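PDB 6E1Q: AtGH3.15 acyl acid amido synthetase from Arabidopsis thaliana, which catalyses the ATP-dependent conjugation of the auxin precursor indole-3-butyric acid, and of the herbicide 2,4-DB, to glutamine. Local coordinates for residues 26-31 / 355-360; 453-458 / 498-503; 517-522 / 581-586. All coordinates share one frame; numbering follows the deposited sequence.

Interaction 1: residues 26-31 / 355-360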
# COMPACT_ATOMS: atom_id res chain seq x y z
N GLN A 26 -13.90 -16.38 -21.71
CA GLN A 26 -14.56 -17.58 -21.22
C GLN A 26 -14.48 -17.69 -19.70
O GLN A 26 -15.45 -18.07 -19.04
CB GLN A 26 -13.95 -18.81 -21.88
CG GLN A 26 -13.81 -18.70 -23.41
CD GLN A 26 -12.43 -18.22 -23.87
OE1 GLN A 26 -12.13 -17.02 -23.83
NE2 GLN A 26 -11.59 -19.15 -24.31
N ILE A 27 -13.32 -17.38 -19.12
CA ILE A 27 -13.17 -17.50 -17.68
C ILE A 27 -14.05 -16.48 -16.96
O ILE A 27 -14.77 -16.81 -16.00
CB ILE A 27 -11.70 -17.37 -17.26
CG1 ILE A 27 -10.90 -18.56 -17.82
CG2 ILE A 27 -11.60 -17.34 -15.74
CD1 ILE A 27 -9.39 -18.42 -17.67
N GLN A 28 -14.01 -15.23 -17.40
CA GLN A 28 -14.89 -14.21 -16.83
C GLN A 28 -16.35 -14.66 -16.84
O GLN A 28 -17.03 -14.62 -15.81
CB GLN A 28 -14.73 -12.90 -17.59
CG GLN A 28 -13.50 -12.12 -17.15
CD GLN A 28 -13.64 -11.54 -15.76
OE1 GLN A 28 -14.26 -10.50 -15.59
NE2 GLN A 28 -13.08 -12.22 -14.76
N ASP A 29 -16.85 -15.11 -18.00
CA ASP A 29 -18.25 -15.52 -18.08
C ASP A 29 -18.53 -16.72 -17.17
O ASP A 29 -19.61 -16.81 -16.57
CB ASP A 29 -18.64 -15.85 -19.53
CG ASP A 29 -18.58 -14.63 -20.44
OD1 ASP A 29 -18.27 -13.52 -19.95
OD2 ASP A 29 -18.82 -14.79 -21.66
N SER A 30 -17.56 -17.63 -17.06
CA SER A 30 -17.70 -18.76 -16.14
C SER A 30 -17.79 -18.29 -14.69
O SER A 30 -18.63 -18.78 -13.92
CB SER A 30 -16.53 -19.71 -16.30
OG SER A 30 -16.77 -20.64 -17.34
N VAL A 31 -16.92 -17.35 -14.30
CA VAL A 31 -16.92 -16.80 -12.95
C VAL A 31 -18.28 -16.18 -12.63
O VAL A 31 -18.89 -16.46 -11.59
CB VAL A 31 -15.79 -15.77 -12.78
CG1 VAL A 31 -15.96 -14.97 -11.48
CG2 VAL A 31 -14.42 -16.44 -12.84
N GLY A 355 -12.39 -13.09 -9.81
CA GLY A 355 -13.62 -12.33 -9.67
C GLY A 355 -14.10 -11.91 -11.03
O GLY A 355 -13.43 -12.12 -12.03
N TYR A 356 -15.31 -11.35 -11.06
CA TYR A 356 -15.85 -10.77 -12.29
C TYR A 356 -15.60 -9.27 -12.25
O TYR A 356 -16.04 -8.59 -11.32
CB TYR A 356 -17.35 -11.05 -12.44
CG TYR A 356 -17.91 -10.58 -13.77
CD1 TYR A 356 -17.67 -11.29 -14.94
CD2 TYR A 356 -18.67 -9.41 -13.86
CE1 TYR A 356 -18.17 -10.87 -16.16
CE2 TYR A 356 -19.17 -8.98 -15.09
CZ TYR A 356 -18.92 -9.71 -16.23
OH TYR A 356 -19.41 -9.30 -17.45
N PHE A 357 -14.91 -8.76 -13.27
CA PHE A 357 -14.33 -7.43 -13.24
C PHE A 357 -14.95 -6.57 -14.32
O PHE A 357 -14.84 -6.88 -15.51
CB PHE A 357 -12.81 -7.49 -13.44
CG PHE A 357 -12.09 -8.31 -12.41
CD1 PHE A 357 -11.98 -7.85 -11.10
CD2 PHE A 357 -11.51 -9.51 -12.74
CE1 PHE A 357 -11.31 -8.60 -10.15
CE2 PHE A 357 -10.83 -10.25 -11.81
CZ PHE A 357 -10.74 -9.79 -10.50
N GLU A 358 -15.61 -5.49 -13.92
CA GLU A 358 -16.06 -4.46 -14.84
C GLU A 358 -15.28 -3.18 -14.59
O GLU A 358 -14.54 -3.05 -13.61
CB GLU A 358 -17.56 -4.21 -14.69
CG GLU A 358 -18.41 -5.42 -15.07
CD GLU A 358 -19.87 -5.23 -14.69
OE1 GLU A 358 -20.18 -5.26 -13.48
OE2 GLU A 358 -20.70 -5.05 -15.61
N PHE A 359 -15.45 -2.22 -15.48
CA PHE A 359 -14.63 -1.01 -15.41
C PHE A 359 -15.49 0.19 -15.76
O PHE A 359 -16.10 0.25 -16.83
CB PHE A 359 -13.41 -1.11 -16.31
CG PHE A 359 -12.44 -2.16 -15.84
CD1 PHE A 359 -12.61 -3.48 -16.23
CD2 PHE A 359 -11.45 -1.85 -14.92
CE1 PHE A 359 -11.76 -4.47 -15.75
CE2 PHE A 359 -10.60 -2.82 -14.45
CZ PHE A 359 -10.76 -4.14 -14.87
N LEU A 360 -15.52 1.14 -14.83
CA LEU A 360 -16.24 2.38 -15.00
C LEU A 360 -15.30 3.42 -15.58
O LEU A 360 -14.26 3.73 -14.99
CB LEU A 360 -16.80 2.80 -13.64
CG LEU A 360 -17.56 4.09 -13.44
CD1 LEU A 360 -18.60 4.29 -14.53
CD2 LEU A 360 -18.19 4.03 -12.05
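Gln28 reaches out of its helix and clasps the chain where it enters strand 356-361 with both ends of its amide. OE1 accepts the backbone N-H of Phe357, Phe357 N lying 3.0 Å from Gln28 OE1 on a lone pair in the carbonyl plane, in a nearly straight bond (171°). NE2 donates in turn to the backbone O of Gly355, with Gln28 NE2 and Gly355 O 2.8 Å apart, and also to the backbone O of Pro352, which fixes the rotation of the buried amide. The bend at chi2 (-70°) turns the amide onto the strand, where its plane lies within 2° of that of the Tyr356 ring. The contact ties helix 24-38, in the N-terminal region of this GH3 enzyme of the ANL adenylating superfamily, to strand 356-361 of the central region, whose neighbours are strands 390-396 and 379-381. Packing is close around Gly355 and Tyr356: Val31 CG1 sits 3.6 Å from Gly355 C, and Gln28 O meets the edge of the Tyr356 ring at CD1, 3.5 Å away. The other flank of the helix is looser, with Ser30 exposed and Asp29 only partly covered, its carboxylate turned to a salt bridge with Lys55.

Interaction 2: residues 453-458 / 498-503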
# COMPACT_ATOMS: atom_id res chain seq x y z
N LEU A 453 12.02 17.90 -8.28
CA LEU A 453 13.14 17.72 -9.20
C LEU A 453 14.08 18.92 -9.21
O LEU A 453 15.29 18.76 -9.41
CB LEU A 453 12.60 17.48 -10.61
CG LEU A 453 13.49 16.62 -11.48
CD1 LEU A 453 13.29 15.15 -11.08
CD2 LEU A 453 13.16 16.86 -12.94
N LEU A 454 13.55 20.12 -8.98
CA LEU A 454 14.41 21.30 -9.00
C LEU A 454 15.45 21.28 -7.89
O LEU A 454 16.43 22.02 -7.97
CB LEU A 454 13.57 22.57 -8.87
CG LEU A 454 13.04 23.16 -10.19
CD1 LEU A 454 12.23 22.13 -10.97
CD2 LEU A 454 12.20 24.38 -9.91
N LEU A 455 15.24 20.48 -6.85
CA LEU A 455 16.23 20.40 -5.78
C LEU A 455 17.42 19.51 -6.11
O LEU A 455 18.45 19.64 -5.45
CB LEU A 455 15.59 19.88 -4.49
CG LEU A 455 14.33 20.52 -3.92
CD1 LEU A 455 13.66 19.52 -2.97
CD2 LEU A 455 14.64 21.84 -3.21
N GLU A 456 17.29 18.60 -7.07
CA GLU A 456 18.39 17.69 -7.40
C GLU A 456 19.70 18.41 -7.69
O GLU A 456 20.74 17.95 -7.20
CB GLU A 456 18.02 16.78 -8.58
CG GLU A 456 17.05 15.67 -8.24
CD GLU A 456 16.93 14.66 -9.37
OE1 GLU A 456 17.63 14.82 -10.39
OE2 GLU A 456 16.14 13.69 -9.24
N PRO A 457 19.74 19.51 -8.46
CA PRO A 457 21.01 20.21 -8.65
C PRO A 457 21.59 20.80 -7.38
O PRO A 457 22.76 21.17 -7.38
CB PRO A 457 20.66 21.32 -9.66
CG PRO A 457 19.48 20.80 -10.39
CD PRO A 457 18.69 20.04 -9.36
N HIS A 458 20.81 20.91 -6.30
CA HIS A 458 21.32 21.49 -5.06
C HIS A 458 21.63 20.44 -4.00
O HIS A 458 21.90 20.81 -2.85
CB HIS A 458 20.33 22.52 -4.52
CG HIS A 458 20.13 23.68 -5.43
ND1 HIS A 458 19.38 23.60 -6.58
CD2 HIS A 458 20.61 24.94 -5.38
CE1 HIS A 458 19.40 24.77 -7.20
NE2 HIS A 458 20.14 25.60 -6.49
N ASP A 498 15.59 31.53 -3.97
CA ASP A 498 15.21 31.56 -5.38
C ASP A 498 14.72 30.20 -5.85
O ASP A 498 13.67 30.08 -6.50
CB ASP A 498 16.37 32.04 -6.26
CG ASP A 498 16.67 33.53 -6.10
OD1 ASP A 498 15.74 34.37 -6.21
OD2 ASP A 498 17.84 33.88 -5.90
N VAL A 499 15.48 29.14 -5.56
CA VAL A 499 15.03 27.82 -5.98
C VAL A 499 13.73 27.43 -5.26
O VAL A 499 12.81 26.91 -5.90
CB VAL A 499 16.16 26.78 -5.79
CG1 VAL A 499 16.49 26.59 -4.34
CG2 VAL A 499 15.76 25.46 -6.43
N MET A 500 13.60 27.72 -3.96
CA MET A 500 12.35 27.40 -3.24
C MET A 500 11.17 28.13 -3.85
O MET A 500 10.09 27.56 -4.00
CB MET A 500 12.46 27.74 -1.75
CG MET A 500 13.28 26.74 -0.94
SD MET A 500 12.87 25.04 -1.40
CE MET A 500 11.19 24.89 -0.77
N GLU A 501 11.36 29.40 -4.24
CA GLU A 501 10.27 30.15 -4.83
C GLU A 501 9.89 29.57 -6.20
O GLU A 501 8.71 29.55 -6.56
CB GLU A 501 10.65 31.63 -4.93
CG GLU A 501 10.69 32.32 -3.56
CD GLU A 501 11.04 33.81 -3.64
OE1 GLU A 501 11.87 34.22 -4.48
OE2 GLU A 501 10.47 34.59 -2.83
N GLU A 502 10.88 29.10 -6.96
CA GLU A 502 10.56 28.45 -8.23
C GLU A 502 9.87 27.11 -7.99
O GLU A 502 9.01 26.72 -8.79
CB GLU A 502 11.82 28.29 -9.08
CG GLU A 502 11.57 27.79 -10.52
CD GLU A 502 10.87 28.80 -11.42
OE1 GLU A 502 10.66 29.95 -10.96
OE2 GLU A 502 10.55 28.46 -12.59
N CYS A 503 10.21 26.41 -6.89
CA CYS A 503 9.48 25.20 -6.53
C CYS A 503 8.00 25.50 -6.32
O CYS A 503 7.13 24.78 -6.80
CB CYS A 503 10.07 24.56 -5.27
SG CYS A 503 11.63 23.72 -5.58
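In the GH3 C-terminal domain, the turn that leaves helix 441-452 and leads into strand 461-470 packs against helix 497-510, both lying over the four-stranded mixed sheet of that domain. The turn includes a short 3-10 segment at 456-457, and no hydrogen bond crosses to the helix, so the join rests on apolar contacts. Leu454, Leu455 and His458 supply the turn's side of the contact. Leu454 points at the helix directly: its CB lies 4.0 Å from Cys503 SG, while its side chain crosses that of Glu502 at a slant, with CD2 touching Glu502 CG at 3.5 Å. The carboxylate of Glu502 is held by a salt bridge to Lys582, leaving its methylene carbons to the leucine. Leu455 is directed deeper, toward the sheet, where Trp482 and Leu484 also touch it. Its CD2 is 4.1 Å from Met500 SD and 4.3 Å from Cys503 SG, and Met500 curls back to this meeting through bends at chi2 and chi3 (-44° and -68°), although its CB starts away from the turn. Toward the exposed end, His458 and Val499 approach from opposite directions. Val499 sets CG2 anti to its own backbone N, which brings that methyl near the turn, 3.8 Å from Leu454 O. The same CG2 lies 3.8 Å from His458 CE1, while CG1 sits over one face of the imidazole.

Interaction 3: residues 517-522 / 581-586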
# COMPACT_ATOMS: atom_id res chain seq x y z
N LYS A 517 -6.84 29.10 -13.36
CA LYS A 517 -7.76 30.19 -13.65
C LYS A 517 -8.09 30.98 -12.39
O LYS A 517 -8.17 32.21 -12.42
CB LYS A 517 -9.04 29.65 -14.30
CG LYS A 517 -10.00 30.72 -14.76
CD LYS A 517 -11.20 30.88 -13.86
CE LYS A 517 -12.43 31.19 -14.70
NZ LYS A 517 -13.56 31.67 -13.88
N GLY A 518 -8.25 30.28 -11.26
CA GLY A 518 -8.43 30.97 -10.00
C GLY A 518 -7.27 31.89 -9.66
O GLY A 518 -7.48 33.00 -9.16
N ARG A 519 -6.05 31.45 -9.94
CA ARG A 519 -4.88 32.27 -9.62
C ARG A 519 -4.76 33.44 -10.59
O ARG A 519 -4.54 34.59 -10.18
CB ARG A 519 -3.62 31.42 -9.64
CG ARG A 519 -3.32 30.72 -8.32
CD ARG A 519 -2.73 31.72 -7.36
NE ARG A 519 -1.28 31.77 -7.50
CZ ARG A 519 -0.57 32.89 -7.55
NH1 ARG A 519 -1.17 34.06 -7.46
NH2 ARG A 519 0.75 32.83 -7.68
N LYS A 520 -4.89 33.16 -11.88
CA LYS A 520 -4.55 34.17 -12.88
C LYS A 520 -5.74 35.08 -13.17
O LYS A 520 -5.60 36.31 -13.17
CB LYS A 520 -4.05 33.48 -14.16
CG LYS A 520 -3.99 34.39 -15.37
CD LYS A 520 -3.76 33.60 -16.65
CE LYS A 520 -3.19 34.48 -17.74
NZ LYS A 520 -2.32 35.54 -17.16
N ASN A 521 -6.92 34.49 -13.36
CA ASN A 521 -8.09 35.25 -13.75
C ASN A 521 -9.00 35.60 -12.57
O ASN A 521 -9.11 36.77 -12.19
CB ASN A 521 -8.89 34.46 -14.79
CG ASN A 521 -9.96 35.29 -15.45
OD1 ASN A 521 -10.22 36.42 -15.05
ND2 ASN A 521 -10.61 34.72 -16.45
N ASP A 522 -9.64 34.58 -12.00
CA ASP A 522 -10.71 34.79 -11.02
C ASP A 522 -10.26 35.66 -9.85
O ASP A 522 -11.06 36.42 -9.31
CB ASP A 522 -11.20 33.44 -10.51
CG ASP A 522 -12.23 32.82 -11.41
OD1 ASP A 522 -12.60 33.46 -12.41
OD2 ASP A 522 -12.66 31.68 -11.11
N ARG A 581 6.33 33.40 -6.61
CA ARG A 581 6.43 34.78 -7.05
C ARG A 581 5.93 34.99 -8.46
O ARG A 581 5.96 36.11 -8.96
CB ARG A 581 7.88 35.27 -6.93
CG ARG A 581 8.34 35.54 -5.50
CD ARG A 581 7.17 35.96 -4.61
NE ARG A 581 7.56 36.16 -3.22
CZ ARG A 581 6.72 36.51 -2.25
NH1 ARG A 581 5.44 36.71 -2.52
NH2 ARG A 581 7.17 36.67 -1.01
N LYS A 582 5.46 33.94 -9.12
CA LYS A 582 4.96 34.06 -10.48
C LYS A 582 3.56 33.49 -10.54
O LYS A 582 3.22 32.57 -9.79
CB LYS A 582 5.88 33.34 -11.49
CG LYS A 582 7.28 33.96 -11.60
CD LYS A 582 8.36 32.88 -11.78
CE LYS A 582 8.36 32.29 -13.18
NZ LYS A 582 9.13 31.01 -13.26
N ILE A 583 2.73 34.06 -11.40
CA ILE A 583 1.36 33.58 -11.57
C ILE A 583 1.37 32.46 -12.61
O ILE A 583 2.00 32.62 -13.67
CB ILE A 583 0.42 34.73 -11.95
CG1 ILE A 583 0.43 35.79 -10.85
CG2 ILE A 583 -1.00 34.23 -12.15
CD1 ILE A 583 1.27 37.00 -11.18
N PRO A 584 0.71 31.33 -12.35
CA PRO A 584 0.69 30.24 -13.34
C PRO A 584 -0.13 30.61 -14.57
O PRO A 584 -1.00 31.48 -14.53
CB PRO A 584 0.06 29.08 -12.57
CG PRO A 584 -0.73 29.72 -11.48
CD PRO A 584 -0.00 30.98 -11.11
N SER A 585 0.17 29.94 -15.67
CA SER A 585 -0.49 30.24 -16.93
C SER A 585 -1.86 29.58 -17.00
O SER A 585 -2.11 28.54 -16.38
CB SER A 585 0.39 29.80 -18.10
OG SER A 585 0.72 28.42 -17.99
N TRP A 586 -2.75 30.21 -17.76
CA TRP A 586 -4.08 29.67 -18.04
C TRP A 586 -4.71 30.46 -19.19
O TRP A 586 -4.61 31.70 -19.22
CB TRP A 586 -4.98 29.73 -16.80
CG TRP A 586 -6.33 29.14 -17.06
CD1 TRP A 586 -6.70 27.83 -16.93
CD2 TRP A 586 -7.48 29.83 -17.54
NE1 TRP A 586 -8.02 27.67 -17.29
CE2 TRP A 586 -8.52 28.89 -17.68
CE3 TRP A 586 -7.74 31.17 -17.88
CZ2 TRP A 586 -9.80 29.23 -18.13
CZ3 TRP A 586 -9.01 31.51 -18.32
CH2 TRP A 586 -10.02 30.54 -18.44
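The 581-586 segment has no regular secondary structure and passes along the last turns of helix 513-522, with CA atoms 5.8 Å apart at Lys517 and Trp586 and 6.1 Å apart at Lys520 and Ile583. The indole of Trp586 lies flat over Lys517, whose CG stands 3.5 Å from the centroid of the Trp586 six-membered ring, 5° off its normal: a CH-pi contact. Lys517 CB lies over the same face, and the chain, bent at chi2 (-104°), goes on to a salt bridge between Lys517 NZ and Asp522. Here the helix ends in a wider pi-type turn, the backbone N of Asn521 and of Asp522 both bonding to Lys517 O. The segment is the tail of the GH3 C-terminal domain, following strand 574-579. Farther back along it, Ile583 CG2 rests 3.7 Å from Lys520 CB, and Pro584 CG meets Arg519 CB at 3.8 Å. Pro584 CD covers one face of the Arg519 guanidinium, whose NE is salt-bridged to Glu508. Replacing Trp586 by an alanine would probably strip the cover from Lys517 CB and CG and leave the tail less firmly held to the helix. Lys520, extended as far as CE, lays its CD 3.3 Å from Trp586 O.

How the interactions relate
Interactions 2 and 3 adjoin in the C-terminal domain, with centres about 20 Å apart. Helix 497-510 is followed in the chain by helix 513-522, and a salt bridge joins the contacts directly, Glu502 OE1 to Lys582 NZ at 3.0 Å; Glu501 and Arg581 add a weak, long ion pair. Interaction 1 stands apart: its centre is about 47 Å from that of interaction 2 and 46 Å from that of interaction 3, with no touch. It alone approaches the active site, the side chain of Phe357 being about 7 Å from those of Phe332 and Tyr326, which bind substrate and ATP respectively, and about 11 Å from a bound (2,4-dichlorophenoxy)acetic acid.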